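Local coordinates for protein chitooligosaccharide oxidase (Gibberella zeae, PDB 6Y0R) that oxidises the C1 hydroxyl of chitooligosaccharides to lactones, reducing molecular oxygen to hydrogen peroxide with the aid of a bicovalently bound FAD, at residues Ser203-Asn215 against Lys388-Asp400. Residues are numbered along the deposited sequence; the frame is centred on the assembly and turned at random.
With FAD (flavin-adenine dinucleotide), chain B.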
ATOM      1  N   SER A 203      -1.296  -5.709  22.986  1.00 22.66           N
ATOM      2  CA  SER A 203      -2.100  -6.171  21.833  1.00 24.22           C
ATOM      3  C   SER A 203      -2.856  -4.981  21.220  1.00 23.63           C
ATOM      4  O   SER A 203      -3.245  -5.092  20.040  1.00 23.55           O
ATOM      5  CB  SER A 203      -3.006  -7.294  22.190  1.00 29.30           C
ATOM      6  OG  SER A 203      -4.018  -6.852  23.071  1.00 31.43           O
ATOM      7  N   ASP A 204      -3.094  -3.906  21.997  1.00 23.58           N
ATOM      8  CA  ASP A 204      -3.766  -2.681  21.470  1.00 22.23           C
ATOM      9  C   ASP A 204      -2.839  -1.958  20.475  1.00 18.95           C
ATOM     10  O   ASP A 204      -3.302  -1.541  19.390  1.00 21.03           O
ATOM     11  CB  ASP A 204      -4.246  -1.783  22.616  1.00 23.75           C
ATOM     12  CG  ASP A 204      -3.186  -1.344  23.617  1.00 26.45           C
ATOM     13  OD1 ASP A 204      -2.058  -1.877  23.616  1.00 26.13           O
ATOM     14  OD2 ASP A 204      -3.502  -0.436  24.424  1.00 28.88           O
ATOM     15  N   LEU A 205      -1.567  -1.845  20.783  1.00 20.24           N
ATOM     16  CA  LEU A 205      -0.556  -1.255  19.889  1.00 21.24           C
ATOM     17  C   LEU A 205      -0.449  -2.162  18.658  1.00 19.99           C
ATOM     18  O   LEU A 205      -0.385  -1.650  17.540  1.00 20.06           O
ATOM     19  CB  LEU A 205       0.803  -1.162  20.566  1.00 21.01           C
ATOM     20  CG  LEU A 205       1.947  -0.582  19.747  1.00 21.27           C
ATOM     21  CD1 LEU A 205       1.684   0.856  19.302  1.00 20.29           C
ATOM     22  CD2 LEU A 205       3.218  -0.634  20.543  1.00 23.56           C
ATOM     23  N   PHE A 206      -0.416  -3.476  18.857  1.00 22.13           N
ATOM     24  CA  PHE A 206      -0.251  -4.425  17.729  1.00 20.99           C
ATOM     25  C   PHE A 206      -1.457  -4.341  16.788  1.00 20.60           C
ATOM     26  O   PHE A 206      -1.277  -4.424  15.546  1.00 21.42           O
ATOM     27  CB  PHE A 206      -0.052  -5.845  18.245  1.00 21.34           C
ATOM     28  CG  PHE A 206       0.332  -6.812  17.163  1.00 19.65           C
ATOM     29  CD1 PHE A 206       1.526  -6.651  16.487  1.00 20.91           C
ATOM     30  CD2 PHE A 206      -0.504  -7.860  16.837  1.00 20.54           C
ATOM     31  CE1 PHE A 206       1.863  -7.529  15.471  1.00 20.51           C
ATOM     32  CE2 PHE A 206      -0.145  -8.761  15.831  1.00 21.66           C
ATOM     33  CZ  PHE A 206       1.050  -8.600  15.179  1.00 19.76           C
ATOM     34  N   TRP A 207      -2.661  -4.216  17.344  1.00 19.04           N
ATOM     35  CA  TRP A 207      -3.895  -3.947  16.573  1.00 19.11           C
ATOM     36  C   TRP A 207      -3.685  -2.664  15.737  1.00 18.67           C
ATOM     37  O   TRP A 207      -4.061  -2.699  14.541  1.00 18.48           O
ATOM     38  CB  TRP A 207      -5.091  -3.854  17.513  1.00 19.00           C
ATOM     39  CG  TRP A 207      -6.393  -3.637  16.837  1.00 17.28           C
ATOM     40  CD1 TRP A 207      -7.237  -4.557  16.321  1.00 19.01           C
ATOM     41  CD2 TRP A 207      -7.025  -2.363  16.636  1.00 17.42           C
ATOM     42  NE1 TRP A 207      -8.342  -3.957  15.807  1.00 19.75           N
ATOM     43  CE2 TRP A 207      -8.239  -2.609  15.982  1.00 18.76           C
ATOM     44  CE3 TRP A 207      -6.665  -1.056  16.987  1.00 18.67           C
ATOM     45  CZ2 TRP A 207      -9.107  -1.575  15.624  1.00 20.18           C
ATOM     46  CZ3 TRP A 207      -7.541  -0.038  16.656  1.00 18.36           C
ATOM     47  CH2 TRP A 207      -8.721  -0.308  15.977  1.00 17.65           C
ATOM     48  N   GLY A 208      -3.300  -1.535  16.361  1.00 17.29           N
ATOM     49  CA  GLY A 208      -3.205  -0.271  15.627  1.00 17.40           C
ATOM     50  C   GLY A 208      -2.174  -0.317  14.539  1.00 18.85           C
ATOM     51  O   GLY A 208      -2.372   0.348  13.492  1.00 17.73           O
ATOM     52  N   ILE A 209      -1.036  -0.994  14.776  1.00 18.43           N
ATOM     53  CA  ILE A 209       0.084  -1.010  13.788  1.00 21.37           C
ATOM     54  C   ILE A 209      -0.387  -1.749  12.534  1.00 18.93           C
ATOM     55  O   ILE A 209       0.146  -1.456  11.459  1.00 17.46           O
ATOM     56  CB  ILE A 209       1.355  -1.592  14.436  1.00 27.48           C
ATOM     57  CG1 ILE A 209       2.245  -0.450  14.947  1.00 28.31           C
ATOM     58  CG2 ILE A 209       2.157  -2.538  13.551  1.00 33.66           C
ATOM     59  CD1 ILE A 209       1.655   0.314  16.021  1.00 36.89           C
ATOM     60  N   ARG A 210      -1.308  -2.686  12.691  1.00 15.88           N
ATOM     61  CA  ARG A 210      -1.812  -3.547  11.592  1.00 16.73           C
ATOM     62  C   ARG A 210      -2.927  -2.776  10.888  1.00 15.86           C
ATOM     63  O   ARG A 210      -4.078  -3.196  10.944  1.00 16.73           O
ATOM     64  CB  ARG A 210      -2.191  -4.943  12.101  1.00 17.39           C
ATOM     65  CG  ARG A 210      -0.984  -5.763  12.560  1.00 18.25           C
ATOM     66  CD  ARG A 210      -1.397  -7.182  12.906  1.00 21.16           C
ATOM     67  NE  ARG A 210      -2.248  -7.079  14.091  1.00 26.50           N
ATOM     68  CZ  ARG A 210      -3.142  -7.989  14.512  1.00 27.74           C
ATOM     69  NH1 ARG A 210      -3.868  -7.719  15.604  1.00 27.88           N
ATOM     70  NH2 ARG A 210      -3.359  -9.110  13.828  1.00 25.06           N
ATOM     71  N   GLY A 211      -2.573  -1.642  10.271  1.00 15.81           N
ATOM     72  CA  GLY A 211      -3.490  -0.918   9.379  1.00 15.32           C
ATOM     73  C   GLY A 211      -3.397   0.581   9.561  1.00 15.84           C
ATOM     74  O   GLY A 211      -3.786   1.338   8.608  1.00 15.20           O
ATOM     75  N   ALA A 212      -2.920   1.058  10.715  1.00 16.12           N
ATOM     76  CA  ALA A 212      -2.779   2.512  10.992  1.00 15.87           C
ATOM     77  C   ALA A 212      -1.415   2.762  11.624  1.00 16.96           C
ATOM     78  O   ALA A 212      -1.235   3.629  12.479  1.00 16.85           O
ATOM     79  CB  ALA A 212      -3.934   2.954  11.878  1.00 18.02           C
ATOM     80  N   GLY A 213      -0.411   2.034  11.142  1.00 15.28           N
ATOM     81  CA  GLY A 213       0.889   1.942  11.822  1.00 15.19           C
ATOM     82  C   GLY A 213       1.815   3.137  11.695  1.00 17.52           C
ATOM     83  O   GLY A 213       2.952   3.000  12.187  1.00 21.13           O
ATOM     84  N   ALA A 214       1.427   4.277  11.125  1.00 16.21           N
ATOM     85  CA  ALA A 214       2.240   5.513  11.167  1.00 18.11           C
ATOM     86  C   ALA A 214       1.976   6.314  12.458  1.00 18.72           C
ATOM     87  O   ALA A 214       2.729   7.255  12.717  1.00 22.26           O
ATOM     88  CB  ALA A 214       1.984   6.365   9.971  1.00 18.93           C
ATOM     89  N   ASN A 215       0.979   5.911  13.232  1.00 16.84           N
ATOM     90  CA  ASN A 215       0.361   6.803  14.269  1.00 17.49           C
ATOM     91  C   ASN A 215       1.043   6.669  15.636  1.00 20.00           C
ATOM     92  O   ASN A 215       0.751   7.528  16.486  1.00 20.26           O
ATOM     93  CB  ASN A 215      -1.135   6.513  14.428  1.00 17.89           C
ATOM     94  CG  ASN A 215      -1.950   7.140  13.331  1.00 18.49           C
ATOM     95  OD1 ASN A 215      -2.146   8.342  13.351  1.00 19.17           O
ATOM     96  ND2 ASN A 215      -2.361   6.358  12.337  1.00 18.31           N
ATOM     97  N   LYS A 388     -11.508 -12.441   5.233  1.00 20.50           N
ATOM     98  CA  LYS A 388     -11.792 -13.446   6.300  1.00 22.37           C
ATOM     99  C   LYS A 388     -11.871 -12.775   7.671  1.00 22.21           C
ATOM    100  O   LYS A 388     -12.871 -12.936   8.396  1.00 21.05           O
ATOM    101  CB  LYS A 388     -10.790 -14.594   6.271  1.00 24.57           C
ATOM    102  CG  LYS A 388     -11.061 -15.629   7.338  1.00 26.14           C
ATOM    103  CD  LYS A 388     -10.182 -16.840   7.165  1.00 30.25           C
ATOM    104  CE  LYS A 388     -10.134 -17.714   8.413  1.00 30.47           C
ATOM    105  NZ  LYS A 388      -9.359 -17.112   9.517  1.00 34.20           N
ATOM    106  N   PRO A 389     -10.889 -11.959   8.104  1.00 19.04           N
ATOM    107  CA  PRO A 389     -11.016 -11.233   9.368  1.00 18.98           C
ATOM    108  C   PRO A 389     -12.257 -10.342   9.364  1.00 19.95           C
ATOM    109  O   PRO A 389     -12.625  -9.844   8.339  1.00 20.33           O
ATOM    110  CB  PRO A 389      -9.718 -10.420   9.495  1.00 18.82           C
ATOM    111  CG  PRO A 389      -8.756 -11.126   8.571  1.00 19.72           C
ATOM    112  CD  PRO A 389      -9.619 -11.616   7.438  1.00 17.65           C
ATOM    113  N   LYS A 390     -12.852 -10.103  10.534  1.00 17.58           N
ATOM    114  CA  LYS A 390     -13.898  -9.074  10.652  1.00 18.85           C
ATOM    115  C   LYS A 390     -13.228  -7.710  10.564  1.00 18.93           C
ATOM    116  O   LYS A 390     -12.080  -7.581  10.894  1.00 18.28           O
ATOM    117  CB  LYS A 390     -14.603  -9.159  11.986  1.00 22.42           C
ATOM    118  CG  LYS A 390     -15.538 -10.337  12.105  1.00 23.15           C
ATOM    119  CD  LYS A 390     -16.216 -10.306  13.472  1.00 26.31           C
ATOM    120  CE  LYS A 390     -17.327 -11.334  13.563  1.00 27.99           C
ATOM    121  NZ  LYS A 390     -18.152 -11.099  14.773  1.00 29.21           N
ATOM    122  N   PRO A 391     -13.974  -6.667  10.173  1.00 19.47           N
ATOM    123  CA  PRO A 391     -13.436  -5.312  10.145  1.00 20.19           C
ATOM    124  C   PRO A 391     -12.727  -4.857  11.426  1.00 19.91           C
ATOM    125  O   PRO A 391     -11.713  -4.135  11.346  1.00 18.93           O
ATOM    126  CB  PRO A 391     -14.691  -4.471   9.866  1.00 20.18           C
ATOM    127  CG  PRO A 391     -15.590  -5.396   9.035  1.00 20.47           C
ATOM    128  CD  PRO A 391     -15.342  -6.760   9.618  1.00 21.43           C
ATOM    129  N   SER A 392     -13.178  -5.294  12.605  1.00 19.96           N
ATOM    130  CA  SER A 392     -12.611  -4.842  13.888  1.00 21.41           C
ATOM    131  C   SER A 392     -11.415  -5.689  14.325  1.00 20.39           C
ATOM    132  O   SER A 392     -10.808  -5.358  15.322  1.00 19.75           O
ATOM    133  CB  SER A 392     -13.713  -4.824  14.954  1.00 24.94           C
ATOM    134  OG  SER A 392     -14.246  -6.123  15.078  1.00 29.90           O
ATOM    135  N   ASP A 393     -11.054  -6.772  13.615  1.00 20.28           N
ATOM    136  CA  ASP A 393      -9.960  -7.674  14.067  1.00 20.53           C
ATOM    137  C   ASP A 393      -8.569  -7.019  13.985  1.00 19.67           C
ATOM    138  O   ASP A 393      -7.655  -7.372  14.750  1.00 21.08           O
ATOM    139  CB  ASP A 393     -10.002  -8.981  13.286  1.00 21.46           C
ATOM    140  CG  ASP A 393     -11.124  -9.927  13.656  1.00 24.15           C
ATOM    141  OD1 ASP A 393     -11.776  -9.718  14.718  1.00 26.28           O
ATOM    142  OD2 ASP A 393     -11.352 -10.869  12.866  1.00 24.77           O
ATOM    143  N   THR A 394      -8.354  -6.091  13.038  1.00 17.92           N
ATOM    144  CA  THR A 394      -7.116  -5.300  12.916  1.00 17.20           C
ATOM    145  C   THR A 394      -7.565  -3.856  12.658  1.00 16.93           C
ATOM    146  O   THR A 394      -8.751  -3.666  12.394  1.00 17.04           O
ATOM    147  CB  THR A 394      -6.232  -5.775  11.757  1.00 17.93           C
ATOM    148  OG1 THR A 394      -6.929  -5.623  10.519  1.00 16.85           O
ATOM    149  CG2 THR A 394      -5.782  -7.220  11.909  1.00 19.82           C
ATOM    150  N   ALA A 395      -6.644  -2.908  12.692  1.00 17.92           N
ATOM    151  CA  ALA A 395      -6.976  -1.508  12.321  1.00 17.60           C
ATOM    152  C   ALA A 395      -7.429  -1.444  10.858  1.00 18.02           C
ATOM    153  O   ALA A 395      -8.188  -0.528  10.507  1.00 15.17           O
ATOM    154  CB  ALA A 395      -5.784  -0.634  12.578  1.00 17.65           C
ATOM    155  N   TYR A 396      -7.044  -2.393   9.996  1.00 16.15           N
ATOM    156  CA  TYR A 396      -7.467  -2.432   8.574  1.00 17.29           C
ATOM    157  C   TYR A 396      -8.963  -2.779   8.518  1.00 18.12           C
ATOM    158  O   TYR A 396      -9.395  -3.926   8.855  1.00 17.93           O
ATOM    159  CB  TYR A 396      -6.636  -3.439   7.776  1.00 16.98           C
ATOM    160  CG  TYR A 396      -6.952  -3.423   6.312  1.00 18.30           C
ATOM    161  CD1 TYR A 396      -7.993  -4.165   5.785  1.00 18.18           C
ATOM    162  CD2 TYR A 396      -6.214  -2.621   5.465  1.00 20.54           C
ATOM    163  CE1 TYR A 396      -8.293  -4.125   4.437  1.00 21.48           C
ATOM    164  CE2 TYR A 396      -6.507  -2.562   4.116  1.00 23.12           C
ATOM    165  CZ  TYR A 396      -7.546  -3.316   3.602  1.00 27.01           C
ATOM    166  OH  TYR A 396      -7.822  -3.278   2.263  1.00 38.08           O
ATOM    167  N   VAL A 397      -9.785  -1.821   8.130  1.00 17.18           N
ATOM    168  CA  VAL A 397     -11.245  -1.953   8.309  1.00 16.80           C
ATOM    169  C   VAL A 397     -11.926  -2.611   7.107  1.00 16.93           C
ATOM    170  O   VAL A 397     -13.027  -3.147   7.292  1.00 18.33           O
ATOM    171  CB  VAL A 397     -11.854  -0.591   8.652  1.00 16.42           C
ATOM    172  CG1 VAL A 397     -12.030   0.281   7.424  1.00 15.78           C
ATOM    173  CG2 VAL A 397     -13.185  -0.754   9.387  1.00 18.70           C
ATOM    174  N   HIS A 398     -11.376  -2.533   5.896  1.00 15.40           N
ATOM    175  CA  HIS A 398     -12.115  -2.821   4.643  1.00 16.05           C
ATOM    176  C   HIS A 398     -12.127  -4.334   4.376  1.00 18.07           C
ATOM    177  O   HIS A 398     -11.618  -4.794   3.329  1.00 18.06           O
ATOM    178  CB  HIS A 398     -11.549  -1.978   3.492  1.00 18.59           C
ATOM    179  CG  HIS A 398     -11.680  -0.512   3.720  1.00 18.45           C
ATOM    180  ND1 HIS A 398     -12.892   0.086   4.059  1.00 20.93           N
ATOM    181  CD2 HIS A 398     -10.775   0.495   3.587  1.00 20.02           C
ATOM    182  CE1 HIS A 398     -12.667   1.392   4.204  1.00 20.92           C
ATOM    183  NE2 HIS A 398     -11.409   1.659   3.925  1.00 19.46           N
ATOM    184  N   ARG A 399     -12.672  -5.082   5.324  1.00 18.45           N
ATOM    185  CA  ARG A 399     -12.758  -6.567   5.242  1.00 17.88           C
ATOM    186  C   ARG A 399     -14.102  -7.003   4.649  1.00 20.92           C
ATOM    187  O   ARG A 399     -14.258  -8.219   4.308  1.00 22.58           O
ATOM    188  CB  ARG A 399     -12.642  -7.114   6.662  1.00 16.41           C
ATOM    189  CG  ARG A 399     -11.360  -6.746   7.383  1.00 16.54           C
ATOM    190  CD  ARG A 399     -10.115  -7.359   6.760  1.00 16.18           C
ATOM    191  NE  ARG A 399      -8.922  -7.230   7.577  1.00 15.92           N
ATOM    192  CZ  ARG A 399      -7.754  -7.737   7.293  1.00 17.15           C
ATOM    193  NH1 ARG A 399      -6.759  -7.582   8.141  1.00 17.38           N
ATOM    194  NH2 ARG A 399      -7.624  -8.469   6.194  1.00 16.63           N
ATOM    195  N   ASP A 400     -15.057  -6.081   4.609  1.00 21.10           N
ATOM    196  CA  ASP A 400     -16.458  -6.312   4.207  1.00 22.49           C
ATOM    197  C   ASP A 400     -16.647  -5.953   2.725  1.00 22.25           C
ATOM    198  O   ASP A 400     -17.653  -6.354   2.120  1.00 27.62           O
ATOM    199  CB  ASP A 400     -17.347  -5.512   5.176  1.00 26.77           C
ATOM    200  CG  ASP A 400     -17.124  -3.976   5.208  1.00 32.71           C
ATOM    201  OD1 ASP A 400     -15.954  -3.443   5.054  1.00 19.76           O
ATOM    202  OD2 ASP A 400     -18.157  -3.260   5.420  1.00 41.16           O
TER
HETATM  203  PA  FAD B 501       6.798   5.786   2.944  1.00 15.29           P
HETATM  204  O1A FAD B 501       6.475   6.998   2.167  1.00 14.49           O
HETATM  205  O2A FAD B 501       8.158   5.592   3.482  1.00 15.95           O
HETATM  206  O5B FAD B 501       5.783   5.618   4.159  1.00 15.10           O
HETATM  207  C5B FAD B 501       4.375   5.478   3.961  1.00 15.34           C
HETATM  208  C4B FAD B 501       3.650   5.821   5.250  1.00 15.19           C
HETATM  209  O4B FAD B 501       4.020   4.870   6.280  1.00 14.90           O
HETATM  210  C3B FAD B 501       3.947   7.195   5.885  1.00 15.69           C
HETATM  211  O3B FAD B 501       2.837   7.642   6.675  1.00 16.54           O
HETATM  212  C2B FAD B 501       5.125   6.882   6.797  1.00 15.29           C
HETATM  213  O2B FAD B 501       5.350   7.844   7.830  1.00 16.92           O
HETATM  214  C1B FAD B 501       4.720   5.533   7.326  1.00 15.21           C
HETATM  215  N9A FAD B 501       5.827   4.687   7.745  1.00 16.02           N
HETATM  216  C8A FAD B 501       6.773   4.131   6.925  1.00 17.98           C
HETATM  217  N7A FAD B 501       7.662   3.408   7.595  1.00 16.51           N
HETATM  218  C5A FAD B 501       7.267   3.514   8.924  1.00 16.67           C
HETATM  219  C6A FAD B 501       7.800   2.986  10.115  1.00 18.16           C
HETATM  220  N6A FAD B 501       8.868   2.184  10.111  1.00 16.83           N
HETATM  221  N1A FAD B 501       7.194   3.302  11.294  1.00 17.47           N
HETATM  222  C2A FAD B 501       6.133   4.130  11.239  1.00 19.80           C
HETATM  223  N3A FAD B 501       5.528   4.667  10.174  1.00 18.07           N
HETATM  224  C4A FAD B 501       6.150   4.324   9.030  1.00 17.24           C
HETATM  225  N1  FAD B 501       0.453  -0.918  -2.608  1.00 15.81           N
HETATM  226  C2  FAD B 501      -0.124  -2.128  -2.574  1.00 16.63           C
HETATM  227  O2  FAD B 501      -0.879  -2.466  -1.591  1.00 15.60           O
HETATM  228  N3  FAD B 501       0.124  -3.022  -3.577  1.00 16.96           N
HETATM  229  C4  FAD B 501       0.945  -2.751  -4.660  1.00 18.66           C
HETATM  230  O4  FAD B 501       1.143  -3.613  -5.533  1.00 19.77           O
HETATM  231  C4X FAD B 501       1.576  -1.484  -4.714  1.00 19.26           C
HETATM  232  N5  FAD B 501       2.419  -1.211  -5.712  1.00 20.21           N
HETATM  233  C5X FAD B 501       3.116  -0.024  -5.657  1.00 18.99           C
HETATM  234  C6  FAD B 501       4.076   0.262  -6.664  1.00 18.63           C
HETATM  235  C7  FAD B 501       4.780   1.454  -6.656  1.00 17.73           C
HETATM  236  C7M FAD B 501       5.783   1.766  -7.750  1.00 18.86           C
HETATM  237  C8  FAD B 501       4.581   2.400  -5.568  1.00 16.24           C
HETATM  238  C8M FAD B 501       5.396   3.669  -5.418  1.00 17.24           C
HETATM  239  C9  FAD B 501       3.593   2.116  -4.603  1.00 18.27           C
HETATM  240  C9A FAD B 501       2.855   0.924  -4.636  1.00 17.85           C
HETATM  241  N10 FAD B 501       1.906   0.638  -3.639  1.00 17.13           N
HETATM  242  C10 FAD B 501       1.253  -0.600  -3.622  1.00 17.39           C
HETATM  243  C1' FAD B 501       1.583   1.598  -2.580  1.00 16.50           C
HETATM  244  C2' FAD B 501       2.429   1.351  -1.329  1.00 16.12           C
HETATM  245  O2' FAD B 501       1.940   0.221  -0.604  1.00 14.90           O
HETATM  246  C3' FAD B 501       2.360   2.589  -0.473  1.00 17.02           C
HETATM  247  O3' FAD B 501       2.905   3.660  -1.278  1.00 15.69           O
HETATM  248  C4' FAD B 501       3.151   2.383   0.820  1.00 18.13           C
HETATM  249  O4' FAD B 501       2.640   3.200   1.888  1.00 19.36           O
HETATM  250  C5' FAD B 501       4.598   2.701   0.571  1.00 15.21           C
HETATM  251  O5' FAD B 501       5.410   2.332   1.702  1.00 15.69           O
HETATM  252  P   FAD B 501       6.841   3.003   1.818  1.00 14.90           P
HETATM  253  O1P FAD B 501       7.506   2.476   3.035  1.00 15.18           O
HETATM  254  O2P FAD B 501       7.592   2.934   0.539  1.00 15.29           O
HETATM  255  O3P FAD B 501       6.428   4.563   1.961  1.00 15.28           O
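Trp207 reaches from the helix 203-212 to the loop 388-400 and hydrogen-bonds through NE1 to Ser392 O (2.9 Å), which lies slightly tilted from the indole plane. The same ring lies against the backbone: Thr394 C and Ala395 N sit over one face, near the rim, and Asp393 O is 3.3 Å from Trp207 CD1 at the edge. CG anti to the backbone N (chi1 -178°) carries the indole there. The loop backbone at Ala395 and Tyr396 then docks on two carbonyls: Ala395 N donates to Trp207 O (3.2 Å) and Tyr396 N makes a weak bond to Arg210 O. Ala395 CB packs 3.3 Å from Trp207 O, with Arg210 O and the methyl of Ala212 also close. Gly211 has no side chain, and its CA comes within 3.9 Å of Tyr396 N. Beside this, the methyl CG2 of Thr394 lies over one face of the Arg210 guanidinium, 3.6 Å from Arg210 NH2, while the ring of Phe206 lies against the opposite face. A bond from Arg210 NE to Phe206 O, in the guanidinium plane, limits its rotation. In the second shell, Arg399 NH1 donates to Thr394 OG1 and also forms a salt bridge with Asp180, and Leu469 of helix 466-476 touches Trp207, Ala212 and Ala395. Here a loop is held through its own main chain, by two N-H groups and one carbonyl: the connection between strands 371-378 and 403-411 of the seven-stranded antiparallel sheet is fastened to a helix of the PCMH-type FAD-binding domain, whose following turn, at Gly213 and Ala214, borders the FAD adenine.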